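Local coordinates for intracellular protein transport protein USO1 (Saccharomyces cerevisiae S288c, PDB 6LSU) that is required for protein transport from the endoplasmic reticulum to the Golgi complex, acting as a homodimeric membrane tether of which this chain is the globular head, at residues 409-412 and 413-417; 499-502 and 503-507; 511-514 and 515-518; 559-562 and 563-566. One frame throughout, in Å; residues are numbered along the deposited sequence.

Interaction 1 (409-412 and 413-417); sequences INWM and LYANS
The CG2 methyl of I409 lies 3.7 Å from CD1 of L413, the two side chains one turn apart, side by side and pointing the same way. CG of L413 sits beside its own backbone N and anti to the carbonyl carbon (chi1 -67°), which folds the branch back along the I409 carbonyl, while CD2 meets the CE methyl of M412 at 4.1 Å. One residue on, N410 and Y414 cross at about a right angle. Amide atom ND2 of N410 stands 3.8 Å from ring carbon CD2 of Y414, planes 41° apart; the same ND2 is held by the K496 carbonyl. CB of W411 and CB of A415 approach to 4.1 Å. Under these pairs, Y414 N donates an almost straight bond to N410 O (2.9 Å), whereas the A415 N bond to W411 O is weak, and A415 is where the chain leaves helical geometry. Farther out, L499 and V502 pack on L413, F346 meets the W411 ring edge-to-face, and R424 binds the M412 carbonyl. This is the C-terminal end of an alpha helix in ARM 7 of the globular head, its side chains packed on helices 421-435, 499-504 and 514-528.

Interaction 2 (499-502 and 503-507); sequences LFEV and LLNYD
F500 and L504 lie side by side one turn apart, pointing the same way, on the short helix 499-504 of ARM 8, an alpha-helical element of the globular head. Ring atom CD1 of F500 meets methyl CD1 of L504 at 3.7 Å. In both residues CG sits beside the backbone N (chi1 -77° in F500, -62° in L504), and this shared setting of chi1 sends both along the same side of the helix. The backbone beneath is bonded in the same i to i+4 step, L504 N giving to F500 O at 2.9 Å and L503 N to L499 O at 2.9 Å. One residue further along, E501 and N505 are set obliquely, and CB of N505 lies against the E501 carbonyl oxygen. OE1 of E501 is hydrogen-bonded to the S456 hydroxyl. A glycine in place of N505 would probably uncover the E501 carbonyl and give the chain more freedom to turn here. Outside the two segments, the F500 ring meets F524 edge-to-face, L499 rests on I523 and F445, and L503 and L504 both touch I563 of helix 559-568. Beside N505, one water bridges two carbonyl oxygens that cannot bond each other, donating to N505 O and, at 2.8 Å, to V502 O.

Interaction 3 (511-514 and 515-518); sequences NLNP and FKLF
N513 carries its CG anti to the backbone N (chi1 -174°) and turns OD1 to the same side as CA (chi2 3°), so OD1 faces the first turn of helix 514-528 and ND2 lies beside CB of K516 at 3.7 Å. K516 crosses it at about a right angle and bends at chi3 (78°), bringing NZ to a water that also takes ND2 of N513. N513 is the N-cap: its OD1 receives K516 N in a weak, long bond of 3.5 Å, and its carbonyl O takes the same N-H, again weakly. A second water donates to OD1 and accepts from F515 N, satisfying an early N-H. P514 O takes L517 N, three residues on, at 2.8 Å from above the carbonyl plane and F518 N only weakly, so the first turn is wound tightly. An alanine at N513 would probably strip the cap of its side-chain acceptor and leave the L413 carbonyl without the ND2 donor that now binds it. K516 NZ also forms a salt bridge with D507. The helix start sits between the end of helix 404-414 on the N513 side and helix 577-590, whose S581 and Y582 pack on L517.

Interaction 4 (559-562 and 563-566); sequences AIQT and ISEL
S564 and I560 form the tight side of this helical turn. The hydroxyl OG of S564 donates to I560 O at 2.8 Å, and S564 N reaches the same oxygen at 3.2 Å, so one carbonyl is gripped twice by one residue. The hydroxyl comes in tilted only 17° from the carbonyl plane, while the N-H lies well above it. With OG beside its own backbone N (chi1 -69°), the serine folds its polar end back onto the helix, which gives the buried hydroxyl an acceptor; the side chain touches F600. Next to it, I563 lays CG1 3.3 Å from A559 O, and its N-H donates to that oxygen at 2.8 Å, nearly along the C=O axis. L566 packs similarly on T562 O, its CG at 3.3 Å, though its N-H, at 3.1 Å, comes in more tilted. The T562 hydroxyl turns to K558 O and T547.

The side of Q561 and E565 is looser in its side chains. E565, the partly exposed residue here, gives its N-H to Q561 O in an almost straight bond, but its bent side chain brings OE1 no nearer than 3.9 Å to that oxygen. Q561 is buried, bent at chi2, with NE2 held by the D599 carbonyl and OE1 3.9 Å from S564 OG, a loose approach. The buried face meets W589 and F585 of helix 577-590 through I563, and A596 of helix 594-601 through I560. It is a largely buried alpha helix in ARM 9 of the alpha-solenoid head, its serine hydroxyl bonded back to the carbonyl four residues earlier, a common way to satisfy a buried serine.

How the interactions relate
All four interactions are local turns within the Uso1/p115-like head region, following one another in the chain through ARM 7, ARM 8 and ARM 9. Interaction 2 touches all three others: its centre is about 14 Å from interaction 1, 11 Å from interaction 3 and 10 Å from interaction 4. Interactions 1 and 3, with centres about 10 Å apart, also meet, joining the end of helix 404-414 to the start of helix 514-528. Interactions 3 and 4 do not touch, nor do 1 and 4, whose centres are about 23 Å apart. Packing, and the salt bridge between interactions 2 and 3, thus joins these local contacts into one part of the globular head.

Interaction 1 (409-412 and 413-417)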
ATOM      1  N   ILE A 409      19.653   4.444   5.165  1.00 53.38           N
ATOM      2  CA  ILE A 409      20.226   5.774   4.832  1.00 54.80           C
ATOM      3  C   ILE A 409      21.017   5.633   3.549  1.00 54.31           C
ATOM      4  O   ILE A 409      20.887   6.460   2.671  1.00 51.83           O
ATOM      5  CB  ILE A 409      21.075   6.285   5.995  1.00 55.96           C
ATOM      6  CG1 ILE A 409      20.151   6.608   7.181  1.00 57.96           C
ATOM      7  CG2 ILE A 409      21.854   7.503   5.529  1.00 59.75           C
ATOM      8  CD1 ILE A 409      20.873   6.994   8.462  1.00 57.20           C
ATOM      9  N   ASN A 410      21.716   4.521   3.423  1.00 52.51           N
ATOM     10  CA  ASN A 410      22.519   4.285   2.227  1.00 52.17           C
ATOM     11  C   ASN A 410      21.577   4.137   1.034  1.00 53.39           C
ATOM     12  O   ASN A 410      21.856   4.713  -0.024  1.00 62.89           O
ATOM     13  CB  ASN A 410      23.387   3.064   2.473  1.00 61.91           C
ATOM     14  CG  ASN A 410      24.122   2.743   1.211  1.00 56.24           C
ATOM     15  OD1 ASN A 410      23.610   1.995   0.387  1.00 61.15           O
ATOM     16  ND2 ASN A 410      25.227   3.434   1.053  1.00 57.76           N
ATOM     17  N   TRP A 411      20.527   3.355   1.168  1.00 53.09           N
ATOM     18  CA  TRP A 411      19.631   3.037   0.033  1.00 57.05           C
ATOM     19  C   TRP A 411      18.900   4.302  -0.349  1.00 53.82           C
ATOM     20  O   TRP A 411      18.906   4.638  -1.565  1.00 52.87           O
ATOM     21  CB  TRP A 411      18.642   1.927   0.373  1.00 60.78           C
ATOM     22  CG  TRP A 411      19.233   0.575   0.183  1.00 54.84           C
ATOM     23  CD1 TRP A 411      20.548   0.250   0.152  1.00 56.96           C
ATOM     24  CD2 TRP A 411      18.513  -0.652   0.039  1.00 57.22           C
ATOM     25  NE1 TRP A 411      20.702  -1.102  -0.005  1.00 55.77           N
ATOM     26  CE2 TRP A 411      19.466  -1.669  -0.114  1.00 53.88           C
ATOM     27  CE3 TRP A 411      17.162  -0.973  -0.010  1.00 61.02           C
ATOM     28  CZ2 TRP A 411      19.109  -2.994  -0.257  1.00 59.28           C
ATOM     29  CZ3 TRP A 411      16.809  -2.285  -0.185  1.00 62.08           C
ATOM     30  CH2 TRP A 411      17.771  -3.281  -0.304  1.00 60.90           C
ATOM     31  N   MET A 412      18.379   4.985   0.675  1.00 51.07           N
ATOM     32  CA  MET A 412      17.667   6.266   0.503  1.00 53.41           C
ATOM     33  C   MET A 412      18.522   7.217  -0.359  1.00 57.37           C
ATOM     34  O   MET A 412      17.925   7.855  -1.295  1.00 59.85           O
ATOM     35  CB  MET A 412      17.347   6.920   1.853  1.00 46.51           C
ATOM     36  CG  MET A 412      16.333   7.990   1.672  1.00 48.09           C
ATOM     37  SD  MET A 412      15.926   8.833   3.186  1.00 52.78           S
ATOM     38  CE  MET A 412      17.576   9.131   3.779  1.00 59.77           C
ATOM     39  N   LEU A 413      19.818   7.365  -0.031  1.00 54.85           N
ATOM     40  CA  LEU A 413      20.695   8.463  -0.551  1.00 57.78           C
ATOM     41  C   LEU A 413      21.339   8.050  -1.873  1.00 57.45           C
ATOM     42  O   LEU A 413      21.194   8.836  -2.828  1.00 64.58           O
ATOM     43  CB  LEU A 413      21.824   8.784   0.438  1.00 59.04           C
ATOM     44  CG  LEU A 413      21.392   9.402   1.755  1.00 55.32           C
ATOM     45  CD1 LEU A 413      22.576   9.678   2.642  1.00 55.23           C
ATOM     46  CD2 LEU A 413      20.613  10.672   1.512  1.00 61.27           C
ATOM     47  N   TYR A 414      22.017   6.884  -1.905  1.00 55.55           N
ATOM     48  CA  TYR A 414      22.944   6.498  -2.990  1.00 62.23           C
ATOM     49  C   TYR A 414      22.435   5.324  -3.834  1.00 65.44           C
ATOM     50  O   TYR A 414      23.259   4.792  -4.642  1.00 74.91           O
ATOM     51  CB  TYR A 414      24.332   6.138  -2.437  1.00 65.49           C
ATOM     52  CG  TYR A 414      24.928   7.176  -1.529  1.00 70.42           C
ATOM     53  CD1 TYR A 414      25.491   8.350  -2.015  1.00 63.53           C
ATOM     54  CD2 TYR A 414      24.902   6.978  -0.150  1.00 74.40           C
ATOM     55  CE1 TYR A 414      25.991   9.320  -1.146  1.00 63.86           C
ATOM     56  CE2 TYR A 414      25.402   7.933   0.722  1.00 76.99           C
ATOM     57  CZ  TYR A 414      25.935   9.115   0.224  1.00 72.10           C
ATOM     58  OH  TYR A 414      26.386  10.055   1.105  1.00 75.63           O
ATOM     59  N   ALA A 415      21.181   4.871  -3.668  1.00 75.07           N
ATOM     60  CA  ALA A 415      20.714   3.650  -4.373  1.00 69.91           C
ATOM     61  C   ALA A 415      19.843   4.064  -5.544  1.00 79.63           C
ATOM     62  O   ALA A 415      18.732   3.470  -5.703  1.00 77.74           O
ATOM     63  CB  ALA A 415      19.973   2.709  -3.464  1.00 79.30           C
ATOM     64  N   ASN A 416      20.317   5.022  -6.341  1.00 82.44           N
ATOM     65  CA  ASN A 416      19.735   5.269  -7.687  1.00 90.02           C
ATOM     66  C   ASN A 416      20.339   4.214  -8.625  1.00 91.56           C
ATOM     67  O   ASN A 416      21.305   3.511  -8.220  1.00105.61           O
ATOM     68  CB  ASN A 416      19.902   6.727  -8.115  1.00 88.16           C
ATOM     69  CG  ASN A 416      21.334   7.092  -8.443  1.00 87.06           C
ATOM     70  OD1 ASN A 416      22.263   6.307  -8.257  1.00 88.14           O
ATOM     71  ND2 ASN A 416      21.523   8.290  -8.954  1.00 87.39           N
ATOM     72  N   SER A 417      19.762   4.048  -9.808  1.00 88.57           N
ATOM     73  CA  SER A 417      20.137   2.973 -10.775  1.00101.69           C
ATOM     74  C   SER A 417      19.630   1.606 -10.286  1.00 96.46           C
ATOM     75  O   SER A 417      18.670   1.117 -10.888  1.00 94.94           O
ATOM     76  CB  SER A 417      21.641   2.890 -11.093  1.00104.65           C
ATOM     77  OG  SER A 417      22.299   4.152 -11.053  1.00102.34           O
TER

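Interaction 2 (499-502 and 503-507)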
ATOM      1  N   LEU A 499      24.325  11.835   6.512  1.00 57.92           N
ATOM      2  CA  LEU A 499      23.387  12.832   5.952  1.00 61.04           C
ATOM      3  C   LEU A 499      24.120  14.167   5.886  1.00 60.40           C
ATOM      4  O   LEU A 499      23.765  14.964   5.019  1.00 56.96           O
ATOM      5  CB  LEU A 499      22.141  12.936   6.843  1.00 58.45           C
ATOM      6  CG  LEU A 499      21.211  11.729   6.839  1.00 61.98           C
ATOM      7  CD1 LEU A 499      20.247  11.751   8.028  1.00 65.18           C
ATOM      8  CD2 LEU A 499      20.437  11.660   5.554  1.00 61.29           C
ATOM      9  N   PHE A 500      25.043  14.402   6.826  1.00 62.69           N
ATOM     10  CA  PHE A 500      25.856  15.640   6.915  1.00 63.94           C
ATOM     11  C   PHE A 500      26.837  15.678   5.744  1.00 70.29           C
ATOM     12  O   PHE A 500      27.032  16.731   5.124  1.00 71.07           O
ATOM     13  CB  PHE A 500      26.543  15.708   8.260  1.00 60.15           C
ATOM     14  CG  PHE A 500      25.614  16.116   9.365  1.00 62.06           C
ATOM     15  CD1 PHE A 500      25.078  17.390   9.394  1.00 61.42           C
ATOM     16  CD2 PHE A 500      25.295  15.242  10.383  1.00 60.75           C
ATOM     17  CE1 PHE A 500      24.241  17.773  10.432  1.00 65.34           C
ATOM     18  CE2 PHE A 500      24.418  15.619  11.382  1.00 62.03           C
ATOM     19  CZ  PHE A 500      23.914  16.887  11.425  1.00 59.01           C
ATOM     20  N   GLU A 501      27.386  14.517   5.409  1.00 63.46           N
ATOM     21  CA  GLU A 501      28.215  14.372   4.210  1.00 73.97           C
ATOM     22  C   GLU A 501      27.450  14.974   3.030  1.00 74.56           C
ATOM     23  O   GLU A 501      28.046  15.753   2.324  1.00 81.06           O
ATOM     24  CB  GLU A 501      28.577  12.908   3.988  1.00 85.01           C
ATOM     25  CG  GLU A 501      29.993  12.721   3.476  1.00100.24           C
ATOM     26  CD  GLU A 501      30.538  11.309   3.638  1.00112.46           C
ATOM     27  OE1 GLU A 501      31.782  11.169   3.747  1.00126.40           O
ATOM     28  OE2 GLU A 501      29.726  10.354   3.664  1.00125.42           O
ATOM     29  N   VAL A 502      26.171  14.637   2.830  1.00 69.01           N
ATOM     30  CA  VAL A 502      25.408  15.128   1.652  1.00 64.37           C
ATOM     31  C   VAL A 502      25.072  16.609   1.868  1.00 62.58           C
ATOM     32  O   VAL A 502      25.355  17.465   1.011  1.00 69.64           O
ATOM     33  CB  VAL A 502      24.146  14.289   1.417  1.00 60.75           C
ATOM     34  CG1 VAL A 502      23.206  14.951   0.418  1.00 56.33           C
ATOM     35  CG2 VAL A 502      24.513  12.881   0.977  1.00 61.69           C
ATOM     36  N   LEU A 503      24.518  16.926   3.013  1.00 59.22           N
ATOM     37  CA  LEU A 503      23.970  18.288   3.255  1.00 58.80           C
ATOM     38  C   LEU A 503      25.070  19.376   3.192  1.00 64.81           C
ATOM     39  O   LEU A 503      24.719  20.533   2.849  1.00 68.71           O
ATOM     40  CB  LEU A 503      23.317  18.311   4.624  1.00 51.45           C
ATOM     41  CG  LEU A 503      22.674  19.635   4.978  1.00 52.02           C
ATOM     42  CD1 LEU A 503      21.414  19.790   4.195  1.00 57.67           C
ATOM     43  CD2 LEU A 503      22.373  19.773   6.455  1.00 53.40           C
ATOM     44  N   LEU A 504      26.325  19.076   3.545  1.00 59.42           N
ATOM     45  CA  LEU A 504      27.357  20.113   3.819  1.00 61.75           C
ATOM     46  C   LEU A 504      28.566  19.948   2.883  1.00 56.63           C
ATOM     47  O   LEU A 504      29.575  20.626   3.088  1.00 63.60           O
ATOM     48  CB  LEU A 504      27.797  20.052   5.301  1.00 60.77           C
ATOM     49  CG  LEU A 504      26.710  20.316   6.354  1.00 59.41           C
ATOM     50  CD1 LEU A 504      27.177  19.942   7.754  1.00 56.16           C
ATOM     51  CD2 LEU A 504      26.278  21.779   6.355  1.00 64.63           C
ATOM     52  N   ASN A 505      28.509  19.038   1.934  1.00 63.46           N
ATOM     53  CA  ASN A 505      29.593  18.822   0.947  1.00 67.42           C
ATOM     54  C   ASN A 505      29.032  19.099  -0.431  1.00 68.20           C
ATOM     55  O   ASN A 505      27.787  19.154  -0.582  1.00 66.98           O
ATOM     56  CB  ASN A 505      30.244  17.445   0.965  1.00 69.99           C
ATOM     57  CG  ASN A 505      31.102  17.232   2.196  1.00 82.52           C
ATOM     58  OD1 ASN A 505      31.043  18.033   3.132  1.00 91.29           O
ATOM     59  ND2 ASN A 505      31.864  16.136   2.225  1.00 91.46           N
ATOM     60  N   TYR A 506      29.955  19.361  -1.355  1.00 70.66           N
ATOM     61  CA  TYR A 506      29.654  19.710  -2.747  1.00 70.53           C
ATOM     62  C   TYR A 506      29.812  18.413  -3.527  1.00 73.13           C
ATOM     63  O   TYR A 506      30.822  17.705  -3.321  1.00 76.56           O
ATOM     64  CB  TYR A 506      30.541  20.857  -3.233  1.00 69.70           C
ATOM     65  CG  TYR A 506      30.337  21.152  -4.694  1.00 74.13           C
ATOM     66  CD1 TYR A 506      29.167  21.768  -5.136  1.00 68.96           C
ATOM     67  CD2 TYR A 506      31.251  20.714  -5.642  1.00 69.34           C
ATOM     68  CE1 TYR A 506      28.950  21.978  -6.486  1.00 76.14           C
ATOM     69  CE2 TYR A 506      31.041  20.917  -6.997  1.00 70.51           C
ATOM     70  CZ  TYR A 506      29.891  21.556  -7.419  1.00 74.49           C
ATOM     71  OH  TYR A 506      29.691  21.777  -8.751  1.00 78.92           O
ATOM     72  N   ASP A 507      28.819  18.077  -4.344  1.00 73.36           N
ATOM     73  CA  ASP A 507      28.923  16.903  -5.250  1.00 77.57           C
ATOM     74  C   ASP A 507      28.697  17.454  -6.653  1.00 79.26           C
ATOM     75  O   ASP A 507      27.591  17.952  -6.919  1.00 80.01           O
ATOM     76  CB  ASP A 507      27.975  15.764  -4.834  1.00 76.12           C
ATOM     77  CG  ASP A 507      28.160  14.459  -5.590  1.00 79.02           C
ATOM     78  OD1 ASP A 507      29.308  14.112  -5.927  1.00100.27           O
ATOM     79  OD2 ASP A 507      27.145  13.806  -5.876  1.00 86.02           O
TER
HETATM   80  O   HOH W   1      25.548  18.671  -1.564  1.00 77.30           O

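Interaction 3 (511-514 and 515-518)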
ATOM      1  N   ASN A 511      23.721  16.391  -9.938  1.00 69.48           N
ATOM      2  CA  ASN A 511      22.638  16.449 -10.959  1.00 72.34           C
ATOM      3  C   ASN A 511      22.224  15.039 -11.408  1.00 64.08           C
ATOM      4  O   ASN A 511      21.095  14.924 -11.951  1.00 52.90           O
ATOM      5  CB  ASN A 511      23.100  17.245 -12.177  1.00 68.23           C
ATOM      6  CG  ASN A 511      24.485  16.779 -12.556  1.00 70.42           C
ATOM      7  OD1 ASN A 511      25.469  17.221 -11.958  1.00 80.47           O
ATOM      8  ND2 ASN A 511      24.571  15.794 -13.456  1.00 66.69           N
ATOM      9  N   LEU A 512      23.117  14.062 -11.256  1.00 60.84           N
ATOM     10  CA  LEU A 512      22.867  12.650 -11.612  1.00 68.21           C
ATOM     11  C   LEU A 512      22.093  11.877 -10.510  1.00 73.45           C
ATOM     12  O   LEU A 512      21.803  10.714 -10.714  1.00 77.28           O
ATOM     13  CB  LEU A 512      24.233  12.018 -11.832  1.00 69.13           C
ATOM     14  CG  LEU A 512      25.053  12.655 -12.956  1.00 79.17           C
ATOM     15  CD1 LEU A 512      26.137  11.704 -13.454  1.00 71.72           C
ATOM     16  CD2 LEU A 512      24.146  13.076 -14.119  1.00 81.59           C
ATOM     17  N   ASN A 513      21.839  12.483  -9.356  1.00 67.14           N
ATOM     18  CA  ASN A 513      21.161  11.837  -8.218  1.00 64.56           C
ATOM     19  C   ASN A 513      20.471  12.918  -7.392  1.00 59.57           C
ATOM     20  O   ASN A 513      20.673  13.009  -6.191  1.00 57.74           O
ATOM     21  CB  ASN A 513      22.165  11.029  -7.393  1.00 64.85           C
ATOM     22  CG  ASN A 513      21.505  10.226  -6.297  1.00 64.48           C
ATOM     23  OD1 ASN A 513      20.273  10.232  -6.175  1.00 58.31           O
ATOM     24  ND2 ASN A 513      22.318   9.543  -5.507  1.00 64.27           N
ATOM     25  N   PRO A 514      19.672  13.809  -7.995  1.00 52.06           N
ATOM     26  CA  PRO A 514      19.177  14.980  -7.274  1.00 61.06           C
ATOM     27  C   PRO A 514      18.509  14.575  -5.946  1.00 60.48           C
ATOM     28  O   PRO A 514      18.751  15.244  -4.930  1.00 62.84           O
ATOM     29  CB  PRO A 514      18.190  15.651  -8.255  1.00 57.55           C
ATOM     30  CG  PRO A 514      17.870  14.511  -9.253  1.00 55.28           C
ATOM     31  CD  PRO A 514      19.148  13.711  -9.350  1.00 52.29           C
ATOM     32  N   PHE A 515      17.748  13.472  -5.972  1.00 61.20           N
ATOM     33  CA  PHE A 515      16.860  13.021  -4.871  1.00 59.15           C
ATOM     34  C   PHE A 515      17.685  12.740  -3.600  1.00 57.67           C
ATOM     35  O   PHE A 515      17.201  13.008  -2.461  1.00 58.97           O
ATOM     36  CB  PHE A 515      15.990  11.863  -5.372  1.00 58.54           C
ATOM     37  CG  PHE A 515      14.780  12.409  -6.073  1.00 54.95           C
ATOM     38  CD1 PHE A 515      13.860  13.123  -5.352  1.00 55.33           C
ATOM     39  CD2 PHE A 515      14.595  12.252  -7.421  1.00 60.20           C
ATOM     40  CE1 PHE A 515      12.766  13.676  -5.963  1.00 58.68           C
ATOM     41  CE2 PHE A 515      13.488  12.808  -8.036  1.00 61.25           C
ATOM     42  CZ  PHE A 515      12.589  13.535  -7.308  1.00 64.12           C
ATOM     43  N   LYS A 516      18.933  12.309  -3.754  1.00 50.10           N
ATOM     44  CA  LYS A 516      19.866  12.252  -2.601  1.00 55.74           C
ATOM     45  C   LYS A 516      19.759  13.525  -1.738  1.00 62.78           C
ATOM     46  O   LYS A 516      19.760  13.437  -0.481  1.00 62.25           O
ATOM     47  CB  LYS A 516      21.298  12.186  -3.088  1.00 54.71           C
ATOM     48  CG  LYS A 516      22.327  12.357  -2.007  1.00 56.87           C
ATOM     49  CD  LYS A 516      23.661  11.804  -2.404  1.00 59.42           C
ATOM     50  CE  LYS A 516      24.410  12.732  -3.340  1.00 63.13           C
ATOM     51  NZ  LYS A 516      25.695  12.098  -3.728  1.00 62.46           N
ATOM     52  N   LEU A 517      19.717  14.699  -2.368  1.00 61.01           N
ATOM     53  CA  LEU A 517      19.654  15.954  -1.591  1.00 61.27           C
ATOM     54  C   LEU A 517      18.229  16.128  -1.057  1.00 52.50           C
ATOM     55  O   LEU A 517      18.035  16.522   0.068  1.00 51.94           O
ATOM     56  CB  LEU A 517      20.082  17.095  -2.505  1.00 63.77           C
ATOM     57  CG  LEU A 517      20.584  18.371  -1.852  1.00 59.81           C
ATOM     58  CD1 LEU A 517      19.947  19.537  -2.564  1.00 61.31           C
ATOM     59  CD2 LEU A 517      20.333  18.429  -0.366  1.00 56.49           C
ATOM     60  N   PHE A 518      17.243  15.768  -1.857  1.00 55.51           N
ATOM     61  CA  PHE A 518      15.799  15.950  -1.538  1.00 52.25           C
ATOM     62  C   PHE A 518      15.426  15.166  -0.267  1.00 52.24           C
ATOM     63  O   PHE A 518      14.848  15.709   0.668  1.00 56.02           O
ATOM     64  CB  PHE A 518      14.946  15.544  -2.724  1.00 51.84           C
ATOM     65  CG  PHE A 518      13.483  15.515  -2.349  1.00 56.64           C
ATOM     66  CD1 PHE A 518      12.764  16.688  -2.219  1.00 58.15           C
ATOM     67  CD2 PHE A 518      12.890  14.327  -1.938  1.00 55.60           C
ATOM     68  CE1 PHE A 518      11.439  16.649  -1.773  1.00 66.72           C
ATOM     69  CE2 PHE A 518      11.586  14.299  -1.487  1.00 52.57           C
ATOM     70  CZ  PHE A 518      10.851  15.455  -1.413  1.00 57.45           C
TER
HETATM   71  O   HOH W   2      18.144  10.805  -7.556  1.00 53.09           O
HETATM   72  O   HOH W   3      25.137   9.828  -5.667  1.00 58.39           O

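Interaction 4 (559-562 and 563-566)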
ATOM      1  N   ALA A 559      27.307  25.339   9.663  1.00 75.68           N
ATOM      2  CA  ALA A 559      26.372  24.617   8.766  1.00 72.68           C
ATOM      3  C   ALA A 559      25.629  25.614   7.860  1.00 70.21           C
ATOM      4  O   ALA A 559      25.640  25.446   6.607  1.00 65.32           O
ATOM      5  CB  ALA A 559      25.407  23.784   9.585  1.00 71.12           C
ATOM      6  N   ILE A 560      24.980  26.622   8.454  1.00 61.72           N
ATOM      7  CA  ILE A 560      24.081  27.525   7.701  1.00 60.67           C
ATOM      8  C   ILE A 560      24.863  28.334   6.653  1.00 65.51           C
ATOM      9  O   ILE A 560      24.267  28.698   5.634  1.00 76.86           O
ATOM     10  CB  ILE A 560      23.340  28.469   8.648  1.00 66.30           C
ATOM     11  CG1 ILE A 560      22.293  27.690   9.448  1.00 70.67           C
ATOM     12  CG2 ILE A 560      22.726  29.623   7.845  1.00 66.70           C
ATOM     13  CD1 ILE A 560      21.285  28.550  10.190  1.00 70.00           C
ATOM     14  N   GLN A 561      26.113  28.684   6.904  1.00 74.67           N
ATOM     15  CA  GLN A 561      26.920  29.470   5.932  1.00 79.75           C
ATOM     16  C   GLN A 561      27.434  28.521   4.836  1.00 70.44           C
ATOM     17  O   GLN A 561      27.305  28.838   3.661  1.00 74.75           O
ATOM     18  CB  GLN A 561      28.041  30.239   6.642  1.00 86.51           C
ATOM     19  CG  GLN A 561      28.137  31.695   6.191  1.00 91.82           C
ATOM     20  CD  GLN A 561      26.874  32.466   6.497  1.00 94.29           C
ATOM     21  OE1 GLN A 561      26.124  32.863   5.607  1.00 97.21           O
ATOM     22  NE2 GLN A 561      26.624  32.671   7.780  1.00100.14           N
ATOM     23  N   THR A 562      27.901  27.345   5.205  1.00 63.59           N
ATOM     24  CA  THR A 562      28.242  26.245   4.249  1.00 65.15           C
ATOM     25  C   THR A 562      27.069  25.905   3.301  1.00 63.15           C
ATOM     26  O   THR A 562      27.288  25.682   2.096  1.00 64.64           O
ATOM     27  CB  THR A 562      28.627  24.961   4.980  1.00 63.60           C
ATOM     28  OG1 THR A 562      29.592  25.181   6.009  1.00 66.17           O
ATOM     29  CG2 THR A 562      29.217  23.954   4.019  1.00 68.61           C
ATOM     30  N   ILE A 563      25.857  25.806   3.805  1.00 63.56           N
ATOM     31  CA  ILE A 563      24.646  25.502   2.975  1.00 69.39           C
ATOM     32  C   ILE A 563      24.403  26.712   2.052  1.00 72.16           C
ATOM     33  O   ILE A 563      23.999  26.479   0.868  1.00 70.03           O
ATOM     34  CB  ILE A 563      23.424  25.194   3.884  1.00 68.62           C
ATOM     35  CG1 ILE A 563      23.589  23.835   4.572  1.00 69.03           C
ATOM     36  CG2 ILE A 563      22.098  25.249   3.137  1.00 64.30           C
ATOM     37  CD1 ILE A 563      22.740  23.663   5.810  1.00 69.00           C
ATOM     38  N   SER A 564      24.616  27.944   2.563  1.00 66.83           N
ATOM     39  CA  SER A 564      24.421  29.218   1.803  1.00 67.79           C
ATOM     40  C   SER A 564      25.318  29.232   0.560  1.00 60.11           C
ATOM     41  O   SER A 564      24.796  29.424  -0.528  1.00 59.81           O
ATOM     42  CB  SER A 564      24.650  30.416   2.659  1.00 64.82           C
ATOM     43  OG  SER A 564      23.621  30.556   3.640  1.00 72.72           O
ATOM     44  N   GLU A 565      26.609  28.968   0.737  1.00 62.31           N
ATOM     45  CA  GLU A 565      27.592  28.788  -0.358  1.00 63.40           C
ATOM     46  C   GLU A 565      27.082  27.706  -1.312  1.00 64.92           C
ATOM     47  O   GLU A 565      27.011  27.986  -2.529  1.00 72.54           O
ATOM     48  CB  GLU A 565      28.976  28.429   0.197  1.00 76.30           C
ATOM     49  CG  GLU A 565      30.069  29.429  -0.165  1.00 91.82           C
ATOM     50  CD  GLU A 565      30.926  29.860   1.016  1.00101.17           C
ATOM     51  OE1 GLU A 565      30.358  30.481   1.955  1.00100.29           O
ATOM     52  OE2 GLU A 565      32.144  29.538   1.017  1.00114.02           O
ATOM     53  N   LEU A 566      26.691  26.531  -0.795  1.00 68.47           N
ATOM     54  CA  LEU A 566      26.160  25.412  -1.629  1.00 62.11           C
ATOM     55  C   LEU A 566      24.932  25.889  -2.412  1.00 60.90           C
ATOM     56  O   LEU A 566      24.879  25.643  -3.629  1.00 62.56           O
ATOM     57  CB  LEU A 566      25.842  24.210  -0.730  1.00 59.27           C
ATOM     58  CG  LEU A 566      27.076  23.440  -0.280  1.00 61.40           C
ATOM     59  CD1 LEU A 566      26.770  22.531   0.909  1.00 58.25           C
ATOM     60  CD2 LEU A 566      27.696  22.682  -1.453  1.00 57.30           C
TER